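Local coordinates for protein guanidinopropionase (Pseudomonas aeruginosa, PDB 3NIQ) that catalyses the manganese-dependent hydrolysis of 3-guanidinopropanoate to urea and beta-alanine, at residues 62-65 / 66-69; 97-100 / 101-104; 125-128 / 129-132; 215-218 / 219-223; 237-241 / 242-246. One frame throughout, in Å; residues are numbered along the deposited sequence.

Contact 1: 62-65 / 66-69; sequences RNLS and SLMR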
loop_
_atom_site.group_PDB
_atom_site.type_symbol
_atom_site.label_atom_id
_atom_site.label_comp_id
_atom_site.label_asym_id
_atom_site.label_seq_id
_atom_site.Cartn_x
_atom_site.Cartn_y
_atom_site.Cartn_z
ATOM N N ARG A 62 -0.239 12.339 16.468
ATOM C CA ARG A 62 0.853 13.225 16.896
ATOM C C ARG A 62 1.725 13.529 15.692
ATOM O O ARG A 62 2.059 14.675 15.421
ATOM C CB ARG A 62 1.740 12.586 17.983
ATOM C CG ARG A 62 1.144 12.605 19.391
ATOM C CD ARG A 62 2.183 12.252 20.461
ATOM N NE ARG A 62 1.704 12.551 21.812
ATOM C CZ ARG A 62 1.022 11.702 22.586
ATOM N NH1 ARG A 62 0.722 10.483 22.143
ATOM N NH2 ARG A 62 0.643 12.070 23.809
ATOM N N ASN A 63 2.073 12.475 14.973
ATOM C CA ASN A 63 2.939 12.590 13.818
ATOM C C ASN A 63 2.432 13.558 12.758
ATOM O O ASN A 63 3.134 14.500 12.376
ATOM C CB ASN A 63 3.122 11.216 13.215
ATOM C CG ASN A 63 4.362 11.135 12.392
ATOM O OD1 ASN A 63 4.409 11.627 11.266
ATOM N ND2 ASN A 63 5.408 10.550 12.972
ATOM N N LEU A 64 1.203 13.326 12.296
ATOM C CA LEU A 64 0.588 14.168 11.282
ATOM C C LEU A 64 0.232 15.565 11.772
ATOM O O LEU A 64 0.141 16.499 10.961
ATOM C CB LEU A 64 -0.661 13.486 10.695
ATOM C CG LEU A 64 -0.379 12.565 9.506
ATOM C CD1 LEU A 64 0.185 13.363 8.273
ATOM C CD2 LEU A 64 0.543 11.403 9.831
ATOM N N SER A 65 0.038 15.717 13.084
ATOM C CA SER A 65 -0.269 17.050 13.644
ATOM C C SER A 65 0.874 18.062 13.437
ATOM O O SER A 65 0.692 19.254 13.645
ATOM C CB SER A 65 -0.658 16.966 15.127
ATOM O OG SER A 65 0.484 16.786 15.951
ATOM N N SER A 66 2.049 17.577 13.022
ATOM C CA SER A 66 3.148 18.452 12.588
ATOM C C SER A 66 2.746 19.382 11.451
ATOM O O SER A 66 3.398 20.400 11.237
ATOM C CB SER A 66 4.319 17.592 12.095
ATOM O OG SER A 66 5.031 17.142 13.212
ATOM N N LEU A 67 1.691 19.033 10.710
ATOM C CA LEU A 67 1.283 19.858 9.557
ATOM C C LEU A 67 0.410 21.038 9.953
ATOM O O LEU A 67 0.164 21.933 9.129
ATOM C CB LEU A 67 0.549 19.014 8.504
ATOM C CG LEU A 67 1.231 17.742 8.000
ATOM C CD1 LEU A 67 0.502 17.178 6.789
ATOM C CD2 LEU A 67 2.695 18.028 7.649
ATOM N N MET A 68 -0.068 21.036 11.202
ATOM C CA MET A 68 -0.944 22.108 11.678
ATOM C C MET A 68 -0.151 23.378 11.946
ATOM O O MET A 68 0.999 23.319 12.407
ATOM C CB MET A 68 -1.676 21.692 12.942
ATOM C CG MET A 68 -2.631 20.476 12.773
ATOM S SD MET A 68 -3.961 20.860 11.628
ATOM C CE MET A 68 -3.401 20.124 10.083
ATOM N N ARG A 69 -0.773 24.522 11.664
ATOM C CA ARG A 69 -0.119 25.813 11.867
ATOM C C ARG A 69 -0.685 26.517 13.114
ATOM O O ARG A 69 -1.443 25.911 13.888
ATOM C CB ARG A 69 -0.195 26.647 10.573
ATOM C CG ARG A 69 0.397 25.877 9.379
ATOM C CD ARG A 69 0.593 26.704 8.109
ATOM N NE ARG A 69 0.975 25.861 6.961
ATOM C CZ ARG A 69 0.105 25.131 6.256
ATOM N NH1 ARG A 69 -1.189 25.148 6.579
ATOM N NH2 ARG A 69 0.512 24.396 5.216
HETATM O O HOH W 1 4.334 16.315 15.561
#

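Contact 2: 97-100 / 101-104; sequences DLLD and SLRR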
loop_
_atom_site.group_PDB
_atom_site.type_symbol
_atom_site.label_atom_id
_atom_site.label_comp_id
_atom_site.label_asym_id
_atom_site.label_seq_id
_atom_site.Cartn_x
_atom_site.Cartn_y
_atom_site.Cartn_z
ATOM N N ASP A 97 -6.142 -6.152 29.793
ATOM C CA ASP A 97 -7.163 -6.142 30.842
ATOM C C ASP A 97 -8.001 -4.881 30.714
ATOM O O ASP A 97 -7.562 -3.788 31.091
ATOM C CB ASP A 97 -6.470 -6.178 32.216
ATOM C CG ASP A 97 -7.451 -6.237 33.380
ATOM O OD1 ASP A 97 -8.660 -5.928 33.205
ATOM O OD2 ASP A 97 -7.000 -6.597 34.489
ATOM N N LEU A 98 -9.199 -5.052 30.180
ATOM C CA LEU A 98 -10.119 -3.983 29.856
ATOM C C LEU A 98 -10.564 -3.217 31.107
ATOM O O LEU A 98 -10.563 -1.984 31.127
ATOM C CB LEU A 98 -11.325 -4.592 29.139
ATOM C CG LEU A 98 -12.421 -3.708 28.546
ATOM C CD1 LEU A 98 -13.241 -4.530 27.554
ATOM C CD2 LEU A 98 -13.346 -3.179 29.628
ATOM N N LEU A 99 -10.922 -3.961 32.148
ATOM C CA LEU A 99 -11.397 -3.358 33.395
ATOM C C LEU A 99 -10.291 -2.581 34.088
ATOM O O LEU A 99 -10.519 -1.489 34.611
ATOM C CB LEU A 99 -11.983 -4.418 34.325
ATOM C CG LEU A 99 -13.268 -5.144 33.908
ATOM C CD1 LEU A 99 -13.738 -6.041 35.055
ATOM C CD2 LEU A 99 -14.404 -4.203 33.480
ATOM N N ASP A 100 -9.076 -3.116 34.056
ATOM C CA ASP A 100 -7.937 -2.376 34.576
ATOM C C ASP A 100 -7.667 -1.063 33.794
ATOM O O ASP A 100 -7.342 -0.034 34.405
ATOM C CB ASP A 100 -6.691 -3.251 34.602
ATOM C CG ASP A 100 -5.521 -2.575 35.281
ATOM O OD1 ASP A 100 -5.695 -2.128 36.431
ATOM O OD2 ASP A 100 -4.430 -2.498 34.672
ATOM N N SER A 101 -7.801 -1.092 32.462
ATOM C CA SER A 101 -7.595 0.130 31.658
ATOM C C SER A 101 -8.623 1.204 31.979
ATOM O O SER A 101 -8.268 2.365 32.161
ATOM C CB SER A 101 -7.595 -0.167 30.163
ATOM O OG SER A 101 -6.412 -0.837 29.803
ATOM N N LEU A 102 -9.883 0.793 32.106
ATOM C CA LEU A 102 -10.977 1.675 32.504
ATOM C C LEU A 102 -10.664 2.378 33.810
ATOM O O LEU A 102 -10.834 3.611 33.925
ATOM C CB LEU A 102 -12.272 0.888 32.683
ATOM C CG LEU A 102 -13.159 0.549 31.498
ATOM C CD1 LEU A 102 -14.375 -0.233 32.001
ATOM C CD2 LEU A 102 -13.599 1.829 30.726
ATOM N N ARG A 103 -10.205 1.607 34.804
ATOM C CA ARG A 103 -9.820 2.193 36.086
ATOM C C ARG A 103 -8.682 3.198 35.922
ATOM O O ARG A 103 -8.745 4.313 36.447
ATOM C CB ARG A 103 -9.398 1.114 37.090
ATOM C CG ARG A 103 -9.045 1.665 38.485
ATOM C CD ARG A 103 -8.459 0.556 39.415
ATOM N NE ARG A 103 -7.244 -0.027 38.837
ATOM C CZ ARG A 103 -6.019 0.499 38.953
ATOM N NH1 ARG A 103 -5.833 1.626 39.645
ATOM N NH2 ARG A 103 -4.977 -0.093 38.360
ATOM N N ARG A 104 -7.633 2.779 35.213
ATOM C CA ARG A 104 -6.420 3.591 35.113
ATOM C C ARG A 104 -6.690 4.867 34.325
ATOM O O ARG A 104 -6.243 5.958 34.704
ATOM C CB ARG A 104 -5.289 2.769 34.492
ATOM C CG ARG A 104 -4.707 1.747 35.495
ATOM C CD ARG A 104 -4.013 0.575 34.827
ATOM N NE ARG A 104 -2.745 0.965 34.226
ATOM C CZ ARG A 104 -1.723 0.138 34.015
ATOM N NH1 ARG A 104 -1.817 -1.139 34.362
ATOM N NH2 ARG A 104 -0.608 0.596 33.457
#

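Contact 3: 125-128 / 129-132; sequences DHLV and TLPI. With MN (manganese (II) ion), chain D.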
loop_
_atom_site.group_PDB
_atom_site.type_symbol
_atom_site.label_atom_id
_atom_site.label_comp_id
_atom_site.label_asym_id
_atom_site.label_seq_id
_atom_site.Cartn_x
_atom_site.Cartn_y
_atom_site.Cartn_z
ATOM N N ASP A 125 -10.337 3.590 20.625
ATOM C CA ASP A 125 -11.705 3.412 20.191
ATOM C C ASP A 125 -12.649 4.191 21.109
ATOM O O ASP A 125 -12.203 4.799 22.087
ATOM C CB ASP A 125 -12.060 1.918 20.114
ATOM C CG ASP A 125 -12.178 1.252 21.503
ATOM O OD1 ASP A 125 -12.474 1.926 22.507
ATOM O OD2 ASP A 125 -11.973 0.030 21.582
ATOM N N HIS A 126 -13.945 4.171 20.821
ATOM C CA HIS A 126 -14.865 5.099 21.495
ATOM C C HIS A 126 -15.117 4.748 22.969
ATOM O O HIS A 126 -15.635 5.577 23.727
ATOM C CB HIS A 126 -16.198 5.206 20.750
ATOM C CG HIS A 126 -16.678 6.612 20.616
ATOM N ND1 HIS A 126 -17.303 7.080 19.480
ATOM C CD2 HIS A 126 -16.547 7.676 21.446
ATOM C CE1 HIS A 126 -17.572 8.367 19.630
ATOM N NE2 HIS A 126 -17.112 8.754 20.809
ATOM N N LEU A 127 -14.717 3.555 23.393
ATOM C CA LEU A 127 -14.871 3.204 24.814
ATOM C C LEU A 127 -14.034 4.128 25.692
ATOM O O LEU A 127 -14.362 4.364 26.859
ATOM C CB LEU A 127 -14.578 1.710 25.084
ATOM C CG LEU A 127 -14.757 1.271 26.544
ATOM C CD1 LEU A 127 -16.208 1.496 27.011
ATOM C CD2 LEU A 127 -14.335 -0.215 26.763
ATOM N N VAL A 128 -12.979 4.701 25.119
ATOM C CA VAL A 128 -12.146 5.642 25.859
ATOM C C VAL A 128 -12.938 6.835 26.419
ATOM O O VAL A 128 -12.562 7.422 27.451
ATOM C CB VAL A 128 -10.968 6.170 25.005
ATOM C CG1 VAL A 128 -11.449 6.653 23.652
ATOM C CG2 VAL A 128 -10.324 7.344 25.721
ATOM N N THR A 129 -14.034 7.193 25.757
ATOM C CA THR A 129 -14.816 8.355 26.197
ATOM C C THR A 129 -15.518 8.105 27.545
ATOM O O THR A 129 -15.703 9.040 28.341
ATOM C CB THR A 129 -15.831 8.804 25.114
ATOM O OG1 THR A 129 -15.132 9.004 23.880
ATOM C CG2 THR A 129 -16.509 10.126 25.500
ATOM N N LEU A 130 -15.880 6.853 27.807
ATOM C CA LEU A 130 -16.497 6.503 29.088
ATOM C C LEU A 130 -15.679 6.894 30.333
ATOM O O LEU A 130 -16.177 7.649 31.161
ATOM C CB LEU A 130 -16.877 5.020 29.154
ATOM C CG LEU A 130 -17.515 4.557 30.473
ATOM C CD1 LEU A 130 -18.734 5.384 30.807
ATOM C CD2 LEU A 130 -17.871 3.064 30.399
ATOM N N PRO A 131 -14.437 6.374 30.486
ATOM C CA PRO A 131 -13.672 6.788 31.671
ATOM C C PRO A 131 -13.420 8.295 31.749
ATOM O O PRO A 131 -13.414 8.867 32.835
ATOM C CB PRO A 131 -12.361 5.985 31.554
ATOM C CG PRO A 131 -12.302 5.570 30.077
ATOM C CD PRO A 131 -13.728 5.338 29.713
ATOM N N ILE A 132 -13.249 8.950 30.609
ATOM C CA ILE A 132 -13.203 10.411 30.561
ATOM C C ILE A 132 -14.472 11.041 31.181
ATOM O O ILE A 132 -14.380 11.923 32.057
ATOM C CB ILE A 132 -13.005 10.901 29.083
ATOM C CG1 ILE A 132 -11.675 10.392 28.532
ATOM C CG2 ILE A 132 -13.072 12.455 28.994
ATOM C CD1 ILE A 132 -11.320 10.879 27.053
HETATM MN MN MN D . -18.133 5.669 17.979
HETATM O O HOH W 2 -18.962 3.683 16.871
#

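Contact 4: 215-218 / 219-223; sequences VELG and VEATL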
loop_
_atom_site.group_PDB
_atom_site.type_symbol
_atom_site.label_atom_id
_atom_site.label_comp_id
_atom_site.label_asym_id
_atom_site.label_seq_id
_atom_site.Cartn_x
_atom_site.Cartn_y
_atom_site.Cartn_z
ATOM N N VAL A 215 -28.556 15.114 5.562
ATOM C CA VAL A 215 -28.640 15.484 4.143
ATOM C C VAL A 215 -29.891 16.343 3.831
ATOM O O VAL A 215 -29.798 17.367 3.154
ATOM C CB VAL A 215 -28.555 14.223 3.229
ATOM C CG1 VAL A 215 -29.000 14.540 1.786
ATOM C CG2 VAL A 215 -27.117 13.658 3.243
ATOM N N GLU A 216 -31.042 15.938 4.343
ATOM C CA GLU A 216 -32.291 16.723 4.162
ATOM C C GLU A 216 -32.213 18.138 4.752
ATOM O O GLU A 216 -32.693 19.093 4.138
ATOM C CB GLU A 216 -33.491 15.992 4.766
ATOM C CG GLU A 216 -33.940 14.760 3.988
ATOM C CD GLU A 216 -34.789 13.806 4.821
ATOM O OE1 GLU A 216 -34.809 13.927 6.069
ATOM O OE2 GLU A 216 -35.442 12.926 4.230
ATOM N N LEU A 217 -31.603 18.269 5.931
ATOM C CA LEU A 217 -31.452 19.578 6.604
ATOM C C LEU A 217 -30.357 20.480 6.044
ATOM O O LEU A 217 -30.493 21.717 6.033
ATOM C CB LEU A 217 -31.212 19.386 8.113
ATOM C CG LEU A 217 -32.367 18.826 8.935
ATOM C CD1 LEU A 217 -31.895 18.453 10.340
ATOM C CD2 LEU A 217 -33.559 19.827 9.020
ATOM N N GLY A 218 -29.258 19.876 5.596
ATOM C CA GLY A 218 -28.072 20.651 5.264
ATOM C C GLY A 218 -27.354 21.084 6.542
ATOM O O GLY A 218 -27.890 20.965 7.657
ATOM N N VAL A 219 -26.146 21.604 6.365
ATOM C CA VAL A 219 -25.236 21.943 7.465
ATOM C C VAL A 219 -25.800 22.996 8.418
ATOM O O VAL A 219 -25.823 22.795 9.632
ATOM C CB VAL A 219 -23.859 22.416 6.902
ATOM C CG1 VAL A 219 -22.987 23.058 7.996
ATOM C CG2 VAL A 219 -23.121 21.235 6.258
ATOM N N GLU A 220 -26.254 24.118 7.862
ATOM C CA GLU A 220 -26.771 25.216 8.667
ATOM C C GLU A 220 -27.906 24.814 9.617
ATOM O O GLU A 220 -27.894 25.179 10.786
ATOM C CB GLU A 220 -27.194 26.394 7.771
ATOM C CG GLU A 220 -27.951 27.506 8.515
ATOM C CD GLU A 220 -28.002 28.826 7.733
ATOM O OE1 GLU A 220 -27.079 29.096 6.931
ATOM O OE2 GLU A 220 -28.959 29.602 7.935
ATOM N N ALA A 221 -28.892 24.085 9.111
ATOM C CA ALA A 221 -30.025 23.697 9.924
ATOM C C ALA A 221 -29.649 22.599 10.926
ATOM O O ALA A 221 -30.151 22.572 12.062
ATOM C CB ALA A 221 -31.189 23.266 9.026
ATOM N N THR A 222 -28.732 21.728 10.552
ATOM C CA THR A 222 -28.255 20.697 11.450
ATOM C C THR A 222 -27.581 21.349 12.659
ATOM O O THR A 222 -27.822 21.024 13.774
ATOM C CB THR A 222 -27.268 19.747 10.727
ATOM O OG1 THR A 222 -27.972 18.909 9.838
ATOM C CG2 THR A 222 -26.562 18.900 11.668
ATOM N N LEU A 223 -26.785 22.332 12.378
ATOM C CA LEU A 223 -26.061 23.043 13.372
ATOM C C LEU A 223 -27.004 23.740 14.326
ATOM O O LEU A 223 -26.847 23.669 15.515
ATOM C CB LEU A 223 -25.215 24.053 12.655
ATOM C CG LEU A 223 -24.357 25.039 13.371
ATOM C CD1 LEU A 223 -23.285 24.417 14.172
ATOM C CD2 LEU A 223 -23.838 26.016 12.378
#

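Contact 5: 237-241 / 242-246; sequences VSFDV and DVLDP. With MN (manganese (II) ion), chain E; MN (manganese (II) ion), chain D.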
loop_
_atom_site.group_PDB
_atom_site.type_symbol
_atom_site.label_atom_id
_atom_site.label_comp_id
_atom_site.label_asym_id
_atom_site.label_seq_id
_atom_site.Cartn_x
_atom_site.Cartn_y
_atom_site.Cartn_z
ATOM N N VAL A 237 -17.589 17.585 23.123
ATOM C CA VAL A 237 -17.690 17.177 21.714
ATOM C C VAL A 237 -16.894 15.918 21.486
ATOM O O VAL A 237 -15.691 15.862 21.738
ATOM C CB VAL A 237 -17.213 18.279 20.749
ATOM C CG1 VAL A 237 -17.413 17.830 19.298
ATOM C CG2 VAL A 237 -17.960 19.569 21.019
ATOM N N SER A 238 -17.562 14.887 20.998
ATOM C CA SER A 238 -16.872 13.662 20.724
ATOM C C SER A 238 -16.995 13.327 19.228
ATOM O O SER A 238 -18.098 13.144 18.707
ATOM C CB SER A 238 -17.460 12.543 21.584
ATOM O OG SER A 238 -16.793 11.328 21.332
ATOM N N PHE A 239 -15.851 13.211 18.562
ATOM C CA PHE A 239 -15.818 13.037 17.117
ATOM C C PHE A 239 -15.242 11.663 16.737
ATOM O O PHE A 239 -14.037 11.415 16.901
ATOM C CB PHE A 239 -14.972 14.167 16.498
ATOM C CG PHE A 239 -15.062 14.230 15.002
ATOM C CD1 PHE A 239 -16.024 15.024 14.380
ATOM C CD2 PHE A 239 -14.188 13.477 14.209
ATOM C CE1 PHE A 239 -16.120 15.075 12.966
ATOM C CE2 PHE A 239 -14.281 13.505 12.809
ATOM C CZ PHE A 239 -15.236 14.306 12.184
ATOM N N ASP A 240 -16.101 10.779 16.235
ATOM C CA ASP A 240 -15.682 9.466 15.780
ATOM C C ASP A 240 -15.448 9.625 14.272
ATOM O O ASP A 240 -16.354 10.014 13.539
ATOM C CB ASP A 240 -16.778 8.428 16.120
ATOM C CG ASP A 240 -16.476 7.014 15.604
ATOM O OD1 ASP A 240 -15.655 6.837 14.673
ATOM O OD2 ASP A 240 -17.090 6.044 16.117
ATOM N N VAL A 241 -14.225 9.362 13.822
ATOM C CA VAL A 241 -13.863 9.648 12.445
ATOM C C VAL A 241 -14.675 8.809 11.466
ATOM O O VAL A 241 -14.777 9.166 10.307
ATOM C CB VAL A 241 -12.343 9.508 12.146
ATOM C CG1 VAL A 241 -11.502 10.510 12.973
ATOM C CG2 VAL A 241 -11.863 8.074 12.361
ATOM N N ASP A 242 -15.275 7.715 11.932
ATOM C CA ASP A 242 -16.116 6.920 11.034
ATOM C C ASP A 242 -17.469 7.611 10.692
ATOM O O ASP A 242 -18.246 7.101 9.888
ATOM C CB ASP A 242 -16.260 5.448 11.535
ATOM C CG ASP A 242 -17.224 5.288 12.721
ATOM O OD1 ASP A 242 -18.065 6.179 12.963
ATOM O OD2 ASP A 242 -17.129 4.247 13.421
ATOM N N VAL A 243 -17.736 8.785 11.278
ATOM C CA VAL A 243 -18.827 9.646 10.772
ATOM C C VAL A 243 -18.540 10.042 9.310
ATOM O O VAL A 243 -19.453 10.189 8.492
ATOM C CB VAL A 243 -19.017 10.918 11.616
ATOM C CG1 VAL A 243 -17.884 11.926 11.388
ATOM C CG2 VAL A 243 -20.399 11.552 11.349
ATOM N N LEU A 244 -17.265 10.194 8.985
ATOM C CA LEU A 244 -16.857 10.574 7.636
ATOM C C LEU A 244 -16.951 9.399 6.666
ATOM O O LEU A 244 -16.780 8.251 7.066
ATOM C CB LEU A 244 -15.402 11.068 7.653
ATOM C CG LEU A 244 -15.175 12.292 8.548
ATOM C CD1 LEU A 244 -13.720 12.521 8.716
ATOM C CD2 LEU A 244 -15.848 13.541 7.971
ATOM N N ASP A 245 -17.206 9.681 5.389
ATOM C CA ASP A 245 -17.159 8.608 4.393
ATOM C C ASP A 245 -15.761 7.983 4.396
ATOM O O ASP A 245 -14.788 8.688 4.608
ATOM C CB ASP A 245 -17.478 9.141 3.012
ATOM C CG ASP A 245 -17.770 8.050 2.030
ATOM O OD1 ASP A 245 -18.977 7.738 1.839
ATOM O OD2 ASP A 245 -16.807 7.481 1.448
ATOM N N PRO A 246 -15.669 6.658 4.190
ATOM C CA PRO A 246 -14.389 5.995 4.070
ATOM C C PRO A 246 -13.439 6.669 3.071
ATOM O O PRO A 246 -12.243 6.507 3.208
ATOM C CB PRO A 246 -14.772 4.582 3.623
ATOM C CG PRO A 246 -16.046 4.340 4.336
ATOM C CD PRO A 246 -16.771 5.685 4.335
HETATM MN MN MN E . -18.667 4.825 14.976
HETATM MN MN MN D . -18.133 5.669 17.979
HETATM O O HOH W 2 -18.962 3.683 16.871
#

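Contact 1: 62-65 / 66-69
The peptide carbonyls of L64 and S65 each receive a backbone N-H from three residues on. L67 N lies 3.0 Å from L64 O, and M68 N lies 3.1 Å from S65 O. Within 66-69 itself, the guanidinium of R69 has L67 O 4.3 Å above the centre of one face, and its nitrogens reach E256 and S191 of a neighbouring subunit. A weak bond of 3.3 Å joins S66 N to N63 O. All three backbone bonds across the contact run from residue i+3 back to residue i. Helix 57-64 thus passes into turns bonded in the 3-10 manner. S65 OG folds back over its own backbone (chi1 77°) and donates to R62 O at 2.7 Å, while also bonding to M24 N. A water donates to R62 O and accepts from S66 OG, the water oxygen lying 2.6 Å from S66 OG. This water links R62 O to the S66 hydroxyl. L64 and L67 lie side by side and point the same way, with L64 CD1 4.1 Å from L67 CD1. In the fold, R62 forms salt bridges with D87 and D90 of strand 85-90, and L64, S65, L67 and M68 pack on helix 294-317, at A296, A300, L297 and T301 in turn.

Contact 2: 97-100 / 101-104
D100 OD2 is gripped by R104 NH1, 3.0 Å away, and by N94 ND2 from the loop before the helix. R104 NH1 uses the syn lone pair of OD2. The other carboxylate oxygen, D100 OD1, takes R103 NH2 at 2.9 Å, also on the syn side. The two arginines are turned differently. The R103 guanidinium is 33° from the carboxylate plane and holds OD1 at its edge. The R104 guanidinium stands steeply to it, at 75°. Both arginine chains bend at chi3, which brings their ends back to D100. D100 CG lies anti to the backbone N (chi1 -173°), and this sends the carboxylate forward along the helix toward both partners. Two salt bridges and the N94 amide together probably limit the rotation of the carboxylate. One turn earlier, D97 OD1 accepts from D100 N at 3.0 Å, met from above the carboxylate plane. The backbone bonds of the first turns follow, from S101 N to D97 O through R104 N to D100 O. On another side, L98 and L102 lie side by side, with L98 CD2 3.9 Å from L102 CD1. L99 CD2 reaches L102 CD1 at 4.2 Å. L98 also packs on I96 of a neighbouring subunit. The arrangement is that of a helix N-terminus: D97 is the N-cap of helix 98-114, and D100 pairs with arginines three and four residues on.

Contact 3: 125-128 / 129-132
H126 is the first residue to reach across to 129-132, and an Asx turn precedes it: D125 OD1 accepts from L127 N at 2.9 Å, while D125 OD2 bonds to T48. The short 3-10 segment 126-128 follows strand 118-123 and runs into helix 129-136. H126 ND1 binds a manganese ion at 2.2 Å; D148, D152, D240 and a water complete that site. T129 lies at the CD2 edge of the ring, with H126 CD2 3.1 Å from T129 OG1. T129 N also bonds to H126 O, at 3.0 Å. L127 lies alongside L130, with L127 CD1 4.1 Å from L130 CD2. Its carbonyl accepts from L130 N through a bent bond (137°). P131 has no N-H to give, and its CD lies 3.1 Å from L127 O. V128 CG2 meets I132 CD1 at 3.9 Å, the two side chains pointing the same way. P131 CG and I132 CG1 also rest on V128 O. All the touching residues are buried. The chemistry implies a metal ligand held on two sides. D281 bonds to T129 OG1 and also to S238, whose hydroxyl bonds to H126 NE2. The S238 bond, itself supported by D281, probably helps fix the rotation of the imidazole.

Contact 4: 215-218 / 219-223
Hydrogen bonds centre on G218 O, which accepts twice from T222. T222 N lies in the carbonyl plane, 3.1 Å from G218 O, an i to i+4 backbone bond. T222 OG1 comes from above that plane, 43° out of it, and is 3.0 Å from G218 O. The hydroxyl reaches the carbonyl because OG1 sits beside the backbone N and anti to the carbonyl carbon (chi1 -73°). The apolar contacts are made by L217. Its CB lies 4.0 Å from A221 CB, and its CD2 also touches that methyl. Two contacts pair a carbon with an oxygen. A221 CB rests 3.4 Å from L217 O, and L217 CB lies 3.7 Å from T222 OG1, where the two side chains cross at about a right angle. The last element is the backbone itself. G218 has a positive phi of 76°, and V219 N and E220 N make no bond to the turn before. Helix 211-230 is therefore kinked here. Beyond the kink, V219 and T222 pack on F214 of the same helix, before the kink, and on L268 of helix 262-270. T222 thus gives both its N-H and its hydroxyl to the carbonyl just before the kink, probably helping to hold the two parts together.

Contact 5: 237-241 / 242-246
The contact belongs to the binuclear manganese site of the arginase family. D240 ends a strand and D242 lies just after it, and together they form the DxD pair. D240 OD2 bridges the two ions, 2.2 Å from the manganese that H126 also binds and 2.3 Å from the other. D242 grips that other manganese with both oxygens, OD1 at 2.5 Å and OD2 at 2.3 Å. One water also lies between the metals and binds both. D148 bridges the pair too, while D152 binds the first ion and H150 the second. In this family such a bridging solvent is thought to attack the guanidinium carbon of the substrate. The D240 oxygen that binds no metal, OD1, accepts from D242 N at 2.9 Å. The N-H arrives on the anti side, 35° out of the carboxylate plane. This bond probably helps fix the rotation of the carboxylate, with OD2 on the metals. The two carboxylate planes are 33° apart. D242 CG lies between its backbone N and carbonyl carbon (chi1 76°), which folds the carboxylate back toward D240. Behind them, V243 N bonds to D240 O at 2.9 Å and L244 N to V241 O at 3.0 Å, closing a short 3-10 turn. F239 CZ meets V243 CG1 at 3.6 Å, the two side chains nearly perpendicular, and touches L244 as well. Strand 235-240 runs between strands 277-283 and 142-147. F239 and L244 pack on M302 and V298 of helix 294-317, and V243 on F147 of strand 142-147.

In the fold
Contacts 3 and 5 supply part of the manganese site, with D148, H150 and D152 completing it. Their centres are 15 Å apart, but both reach the same manganese ion and water. Contact 2 backs contact 3 from outside: the centres are 11 Å apart, and L102 CD2 packs on P131 CD at 3.7 Å. Contact 4 lies on the opposite side of the chain's centre from contacts 2 and 3. Its helix 211-230 leads into strand 235-240 of contact 5, and the centres of contacts 4 and 5 are 17 Å apart. Contact 1 touches none of the others. Its centre is 19 Å from that of contact 5, and it faces neighbouring subunits.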